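Local coordinates for tyrosinase (Aspergillus oryzae, PDB 6JU8), which probably hydroxylates L-tyrosine and oxidises L-dopa to L-dopaquinone with molecular oxygen at a pair of copper ions, at residues His98-Phe103 against Ser303-Asp308; Leu296-Phe301 against Arg381-Trp386. The protein carries 1 engineered substitution. One frame throughout, in Å; residues are numbered along the deposited sequence.

Interaction 1 (His98-Phe103 against Ser303-Asp308); sequences HNNYTF and STRYDD. With CU (copper (II) ion), chain C.
The loop that delivers a copper ligand in the tyrosinase central domain, His98-Phe103, is fastened to the loop Ser303-Asp308 around Arg305, which lies between Asn99, Asn100 and Tyr101 at the centre of the contact. The Asn99 carbonyl oxygen lies at the edge of the Arg305 guanidinium, near its plane, and accepts a bond from NE (Arg305 NE to Asn99 O 2.7 Å, N-H...O 153°) and a weak one from NH1. Above this edge grip, the amide of Asn100 stacks on one guanidinium face, the two planes 7° apart, with Asn100 OD1 3.3 Å from Arg305 CZ. A bend at chi3 (-68°) in an otherwise extended Arg305 chain turns the group flat against that amide. A water accepting from Arg305 NH1 donates to His98 O, tying the arginine to the residue whose NE2 binds copper at 2.2 Å. Farther along, Asn99 OD1 receives the hydroxyl of Thr304 (OG1 to OD1 2.6 Å). The Tyr101 ring crosses the Arg305 chain at about a right angle, its OH 3.3 Å from Tyr306 CA. Ser303 OG accepts from Arg305 N at 3.0 Å, an ST turn within a type I beta turn. Glu329 of helix 328-340 bonds to Asn99 N, Ser303 OG and Thr304 N, so both loops rest on that helix; the first continues into helix 103-129, while the second follows helix 298-302.

Interaction 2 (Leu296-Phe301 against Arg381-Trp386); sequences LNWGEF and RLTAIW
The two backbones keep well apart, the closest CA atoms being those of Phe301 and Trp386 at 8.6 Å, so large side chains must fill the distance between the short helix 298-302 and the long helix 371-389. Phe301 and Trp386 do most of this. Their side chains run past each other in opposite directions and overlap in an offset stack, the phenyl and the five-membered indole ring 3.8 Å apart between centroids with planes at 13°. The overlap is uneven: Phe301 CE1 comes within 3.3 Å of Trp386 CG, whereas Phe301 CB sits over the six-membered ring and makes a CH-pi contact, 17° off its normal. Both residues hold CG anti to the backbone N (chi1 165° for Phe301), which sends each ring out across the gap toward the other helix. The far rim of the indole reaches the start of helix 298-302, where Leu296 O lies at the edge of the ring, 3.6 Å from Trp386 CZ2. Trp298 adds its own edge: its CE3 is 3.8 Å from Trp386 CZ3, and its CH2 meets Thr383 CG2 at 3.9 Å. The hydroxyl of Thr383 bonds instead to Ile379 O in its own helix.

The helix start is itself braced by a capping box, in which Glu300 N donates to Asn297 OD1 at 2.8 Å and Asn297 N donates to the anti lone pair of Glu300 OE2, the one turned away from the other carboxylate oxygen. The cap thus secures the turn carrying Trp298 and Phe301, while the contact between the segments relies on dispersion and shape: a buried aromatic joint in which the stacked planes probably limit rotation of the phenyl ring, and polar groups round it, such as Trp298 NE1 on Tyr101 O, find their partners elsewhere.

The two interactions, with centres 12 Å apart, share a continuous path through helix 298-302, whose start belongs to interaction 2 and whose exit leads into Ser303-Asp308 of interaction 1. Two probable hydrogen bonds join them: Tyr306 OH to Asn297 ND2 at 3.0 Å, and Trp298 NE1 to Tyr101 O at 3.2 Å. Tyr306 also packs on the helix, its CE2 3.2 Å from Glu300 CG. Interaction 1 reaches the dinuclear copper site directly through His98, which shares its copper with His71 and His107. Interaction 2 stands back from the site, the Thr383 side chain about 11 Å from a copper ion; its 381-386 segment lies on the helix that carries His376, a ligand of the second copper with His332 and His336.

Interaction 1 (His98-Phe103 against Ser303-Asp308)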
loop_
_atom_site.group_PDB
_atom_site.type_symbol
_atom_site.label_atom_id
_atom_site.label_comp_id
_atom_site.label_asym_id
_atom_site.label_seq_id
_atom_site.Cartn_x
_atom_site.Cartn_y
_atom_site.Cartn_z
ATOM N N HIS A 98 23.109 -19.508 3.501
ATOM C CA HIS A 98 23.234 -18.806 2.228
ATOM C C HIS A 98 24.650 -18.978 1.703
ATOM O O HIS A 98 25.598 -19.077 2.501
ATOM C CB HIS A 98 22.863 -17.318 2.387
ATOM C CG HIS A 98 21.434 -17.170 2.822
ATOM N ND1 HIS A 98 21.109 -16.702 4.080
ATOM C CD2 HIS A 98 20.254 -17.440 2.213
ATOM C CE1 HIS A 98 19.799 -16.658 4.198
ATOM N NE2 HIS A 98 19.234 -17.125 3.095
ATOM N N ASN A 99 24.783 -19.023 0.392
ATOM C CA ASN A 99 26.095 -19.150 -0.264
ATOM C C ASN A 99 26.792 -20.424 0.192
ATOM O O ASN A 99 28.012 -20.451 0.376
ATOM C CB ASN A 99 26.999 -17.939 -0.012
ATOM C CG ASN A 99 28.143 -17.866 -0.998
ATOM O OD1 ASN A 99 27.967 -18.054 -2.204
ATOM N ND2 ASN A 99 29.362 -17.615 -0.508
ATOM N N ASN A 100 26.027 -21.502 0.358
ATOM C CA ASN A 100 26.609 -22.842 0.458
ATOM C C ASN A 100 25.660 -23.848 -0.161
ATOM O O ASN A 100 24.470 -23.563 -0.341
ATOM C CB ASN A 100 26.913 -23.192 1.913
ATOM C CG ASN A 100 28.005 -24.228 2.081
ATOM O OD1 ASN A 100 28.582 -24.723 1.099
ATOM N ND2 ASN A 100 28.288 -24.556 3.333
ATOM N N TYR A 101 26.171 -25.043 -0.431
ATOM C CA TYR A 101 25.428 -26.066 -1.168
ATOM C C TYR A 101 24.267 -26.661 -0.395
ATOM O O TYR A 101 23.415 -27.336 -0.966
ATOM C CB TYR A 101 26.396 -27.169 -1.631
ATOM C CG TYR A 101 27.594 -26.542 -2.308
ATOM C CD1 TYR A 101 27.434 -25.907 -3.536
ATOM C CD2 TYR A 101 28.855 -26.560 -1.716
ATOM C CE1 TYR A 101 28.519 -25.325 -4.172
ATOM C CE2 TYR A 101 29.936 -25.978 -2.348
ATOM C CZ TYR A 101 29.761 -25.355 -3.565
ATOM O OH TYR A 101 30.795 -24.750 -4.240
ATOM N N THR A 102 24.223 -26.429 0.916
ATOM C CA THR A 102 23.079 -26.799 1.742
ATOM C C THR A 102 21.997 -25.727 1.736
ATOM O O THR A 102 21.003 -25.870 2.447
ATOM C CB THR A 102 23.574 -27.094 3.178
ATOM O OG1 THR A 102 24.444 -26.009 3.542
ATOM C CG2 THR A 102 24.346 -28.406 3.282
ATOM N N PHE A 103 22.138 -24.674 0.942
ATOM C CA PHE A 103 21.053 -23.681 0.850
ATOM C C PHE A 103 19.724 -24.350 0.567
ATOM O O PHE A 103 18.733 -24.068 1.267
ATOM C CB PHE A 103 21.434 -22.627 -0.206
ATOM C CG PHE A 103 20.258 -21.858 -0.752
ATOM C CD1 PHE A 103 19.702 -20.816 -0.001
ATOM C CD2 PHE A 103 19.687 -22.190 -1.984
ATOM C CE1 PHE A 103 18.600 -20.114 -0.448
ATOM C CE2 PHE A 103 18.559 -21.501 -2.421
ATOM C CZ PHE A 103 18.005 -20.493 -1.642
ATOM N N SER A 303 23.850 -23.393 -5.502
ATOM C CA SER A 303 24.403 -22.284 -4.710
ATOM C C SER A 303 25.237 -21.327 -5.529
ATOM O O SER A 303 25.947 -21.728 -6.467
ATOM C CB SER A 303 25.271 -22.851 -3.568
ATOM O OG SER A 303 25.780 -21.833 -2.724
ATOM N N THR A 304 25.247 -20.075 -5.052
ATOM C CA THR A 304 26.204 -19.074 -5.523
ATOM C C THR A 304 27.633 -19.439 -5.169
ATOM O O THR A 304 28.580 -18.861 -5.733
ATOM C CB THR A 304 25.858 -17.684 -4.932
ATOM O OG1 THR A 304 25.694 -17.804 -3.520
ATOM C CG2 THR A 304 24.538 -17.184 -5.511
ATOM N N ARG A 305 27.889 -20.395 -4.271
ATOM C CA ARG A 305 29.272 -20.684 -3.889
ATOM C C ARG A 305 30.065 -21.344 -5.004
ATOM O O ARG A 305 31.304 -21.278 -5.011
ATOM C CB ARG A 305 29.301 -21.566 -2.625
ATOM C CG ARG A 305 30.732 -21.812 -2.151
ATOM C CD ARG A 305 30.809 -22.632 -0.889
ATOM N NE ARG A 305 30.303 -21.938 0.288
ATOM C CZ ARG A 305 30.678 -22.203 1.530
ATOM N NH1 ARG A 305 30.123 -21.501 2.522
ATOM N NH2 ARG A 305 31.597 -23.137 1.793
ATOM N N TYR A 306 29.367 -22.017 -5.932
ATOM C CA TYR A 306 30.116 -22.866 -6.869
ATOM C C TYR A 306 31.078 -22.045 -7.703
ATOM O O TYR A 306 32.225 -22.433 -7.868
ATOM C CB TYR A 306 29.168 -23.639 -7.786
ATOM C CG TYR A 306 29.833 -24.798 -8.495
ATOM C CD1 TYR A 306 29.881 -26.053 -7.904
ATOM C CD2 TYR A 306 30.408 -24.640 -9.758
ATOM C CE1 TYR A 306 30.473 -27.126 -8.536
ATOM C CE2 TYR A 306 30.997 -25.716 -10.404
ATOM C CZ TYR A 306 31.033 -26.945 -9.786
ATOM O OH TYR A 306 31.607 -28.040 -10.390
ATOM N N ASP A 307 30.596 -20.909 -8.215
ATOM C CA ASP A 307 31.494 -20.085 -9.019
ATOM C C ASP A 307 31.362 -18.645 -8.545
ATOM O O ASP A 307 30.513 -17.916 -9.074
ATOM C CB ASP A 307 31.181 -20.215 -10.504
ATOM C CG ASP A 307 32.250 -19.692 -11.442
ATOM O OD1 ASP A 307 33.146 -18.929 -11.022
ATOM O OD2 ASP A 307 32.214 -20.041 -12.645
ATOM N N ASP A 308 32.153 -18.241 -7.578
ATOM C CA ASP A 308 32.204 -16.878 -7.065
ATOM C C ASP A 308 32.061 -15.806 -8.144
ATOM O O ASP A 308 31.354 -14.819 -7.962
ATOM C CB ASP A 308 33.532 -16.591 -6.333
ATOM C CG ASP A 308 33.583 -17.350 -5.014
ATOM O OD1 ASP A 308 32.484 -17.580 -4.474
ATOM O OD2 ASP A 308 34.677 -17.707 -4.510
HETATM CU CU CU C . 17.327 -18.037 3.735
HETATM O O HOH W 1 28.200 -19.555 3.395
HETATM O O HOH W 2 31.834 -17.902 -2.048
HETATM O O HOH W 3 16.462 -16.943 2.405
#

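Interaction 2 (Leu296-Phe301 against Arg381-Trp386)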
loop_
_atom_site.group_PDB
_atom_site.type_symbol
_atom_site.label_atom_id
_atom_site.label_comp_id
_atom_site.label_asym_id
_atom_site.label_seq_id
_atom_site.Cartn_x
_atom_site.Cartn_y
_atom_site.Cartn_z
ATOM N N LEU A 296 24.436 -30.437 -15.539
ATOM C CA LEU A 296 24.812 -29.707 -14.343
ATOM C C LEU A 296 24.887 -30.595 -13.111
ATOM O O LEU A 296 24.169 -31.601 -12.974
ATOM C CB LEU A 296 23.770 -28.612 -14.074
ATOM C CG LEU A 296 23.534 -27.615 -15.206
ATOM C CD1 LEU A 296 22.660 -26.471 -14.705
ATOM C CD2 LEU A 296 24.846 -27.109 -15.777
ATOM N N ASN A 297 25.767 -30.247 -12.179
ATOM C CA ASN A 297 25.877 -31.011 -10.943
ATOM C C ASN A 297 25.169 -30.269 -9.817
ATOM O O ASN A 297 24.684 -29.130 -9.969
ATOM C CB ASN A 297 27.342 -31.351 -10.642
ATOM C CG ASN A 297 28.226 -30.161 -10.361
ATOM O OD1 ASN A 297 27.817 -29.199 -9.721
ATOM N ND2 ASN A 297 29.505 -30.210 -10.782
ATOM N N TRP A 298 25.053 -30.930 -8.664
ATOM C CA TRP A 298 24.376 -30.380 -7.506
ATOM C C TRP A 298 25.014 -29.069 -7.065
ATOM O O TRP A 298 24.319 -28.089 -6.735
ATOM C CB TRP A 298 24.368 -31.366 -6.311
ATOM C CG TRP A 298 23.746 -30.707 -5.102
ATOM C CD1 TRP A 298 24.423 -30.169 -4.033
ATOM C CD2 TRP A 298 22.358 -30.483 -4.855
ATOM N NE1 TRP A 298 23.530 -29.635 -3.132
ATOM C CE2 TRP A 298 22.259 -29.818 -3.619
ATOM C CE3 TRP A 298 21.186 -30.794 -5.568
ATOM C CZ2 TRP A 298 21.028 -29.449 -3.069
ATOM C CZ3 TRP A 298 19.969 -30.421 -5.022
ATOM C CH2 TRP A 298 19.901 -29.762 -3.792
ATOM N N GLY A 299 26.343 -29.027 -7.024
ATOM C CA GLY A 299 27.042 -27.824 -6.552
ATOM C C GLY A 299 26.643 -26.626 -7.402
ATOM O O GLY A 299 26.368 -25.521 -6.892
ATOM N N GLU A 300 26.665 -26.802 -8.728
ATOM C CA GLU A 300 26.398 -25.715 -9.659
ATOM C C GLU A 300 24.940 -25.276 -9.603
ATOM O O GLU A 300 24.638 -24.095 -9.809
ATOM C CB GLU A 300 26.686 -26.132 -11.105
ATOM C CG GLU A 300 28.087 -26.589 -11.403
ATOM C CD GLU A 300 28.138 -27.095 -12.846
ATOM O OE1 GLU A 300 28.800 -26.425 -13.648
ATOM O OE2 GLU A 300 27.566 -28.156 -13.160
ATOM N N PHE A 301 24.027 -26.233 -9.409
ATOM C CA PHE A 301 22.590 -25.937 -9.354
ATOM C C PHE A 301 22.255 -25.174 -8.075
ATOM O O PHE A 301 21.467 -24.228 -8.090
ATOM C CB PHE A 301 21.807 -27.254 -9.390
ATOM C CG PHE A 301 20.371 -27.109 -8.979
ATOM C CD1 PHE A 301 19.432 -26.590 -9.868
ATOM C CD2 PHE A 301 19.967 -27.459 -7.698
ATOM C CE1 PHE A 301 18.117 -26.375 -9.487
ATOM C CE2 PHE A 301 18.644 -27.283 -7.327
ATOM C CZ PHE A 301 17.731 -26.750 -8.215
ATOM N N ARG A 381 10.043 -26.488 -4.380
ATOM C CA ARG A 381 9.446 -27.140 -5.562
ATOM C C ARG A 381 10.428 -27.194 -6.731
ATOM O O ARG A 381 10.564 -28.225 -7.398
ATOM C CB ARG A 381 8.162 -26.371 -5.910
ATOM C CG ARG A 381 7.486 -26.894 -7.199
ATOM C CD ARG A 381 6.121 -26.195 -7.341
ATOM N NE ARG A 381 5.558 -26.385 -8.668
ATOM C CZ ARG A 381 5.873 -25.626 -9.724
ATOM N NH1 ARG A 381 6.763 -24.636 -9.606
ATOM N NH2 ARG A 381 5.327 -25.860 -10.905
ATOM N N LEU A 382 11.112 -26.076 -6.992
ATOM C CA LEU A 382 12.101 -26.054 -8.070
ATOM C C LEU A 382 13.224 -27.046 -7.786
ATOM O O LEU A 382 13.703 -27.738 -8.683
ATOM C CB LEU A 382 12.680 -24.654 -8.238
ATOM C CG LEU A 382 11.700 -23.604 -8.799
ATOM C CD1 LEU A 382 12.361 -22.239 -8.795
ATOM C CD2 LEU A 382 11.216 -23.988 -10.192
ATOM N N THR A 383 13.623 -27.146 -6.524
ATOM C CA THR A 383 14.618 -28.149 -6.127
ATOM C C THR A 383 14.075 -29.542 -6.423
ATOM O O THR A 383 14.811 -30.395 -6.972
ATOM C CB THR A 383 15.006 -28.001 -4.660
ATOM O OG1 THR A 383 15.555 -26.689 -4.457
ATOM C CG2 THR A 383 16.107 -28.995 -4.302
ATOM N N ALA A 384 12.838 -29.835 -6.022
ATOM C CA ALA A 384 12.260 -31.164 -6.253
ATOM C C ALA A 384 12.146 -31.454 -7.728
ATOM O O ALA A 384 12.412 -32.578 -8.181
ATOM C CB ALA A 384 10.880 -31.214 -5.577
ATOM N N ILE A 385 11.738 -30.468 -8.540
ATOM C CA ILE A 385 11.709 -30.668 -10.006
ATOM C C ILE A 385 13.084 -31.032 -10.539
ATOM O O ILE A 385 13.269 -31.997 -11.300
ATOM C CB ILE A 385 11.198 -29.407 -10.732
ATOM C CG1 ILE A 385 9.742 -29.103 -10.368
ATOM C CG2 ILE A 385 11.385 -29.554 -12.243
ATOM C CD1 ILE A 385 9.278 -27.717 -10.772
ATOM N N TRP A 386 14.083 -30.228 -10.134
ATOM C CA TRP A 386 15.427 -30.442 -10.677
ATOM C C TRP A 386 15.937 -31.797 -10.221
ATOM O O TRP A 386 16.557 -32.518 -11.018
ATOM C CB TRP A 386 16.353 -29.296 -10.237
ATOM C CG TRP A 386 17.695 -29.358 -10.891
ATOM C CD1 TRP A 386 18.008 -28.733 -12.076
ATOM C CD2 TRP A 386 18.880 -30.053 -10.473
ATOM N NE1 TRP A 386 19.312 -28.986 -12.398
ATOM C CE2 TRP A 386 19.878 -29.798 -11.432
ATOM C CE3 TRP A 386 19.194 -30.849 -9.370
ATOM C CZ2 TRP A 386 21.180 -30.310 -11.356
ATOM C CZ3 TRP A 386 20.492 -31.358 -9.292
ATOM C CH2 TRP A 386 21.464 -31.099 -10.256
#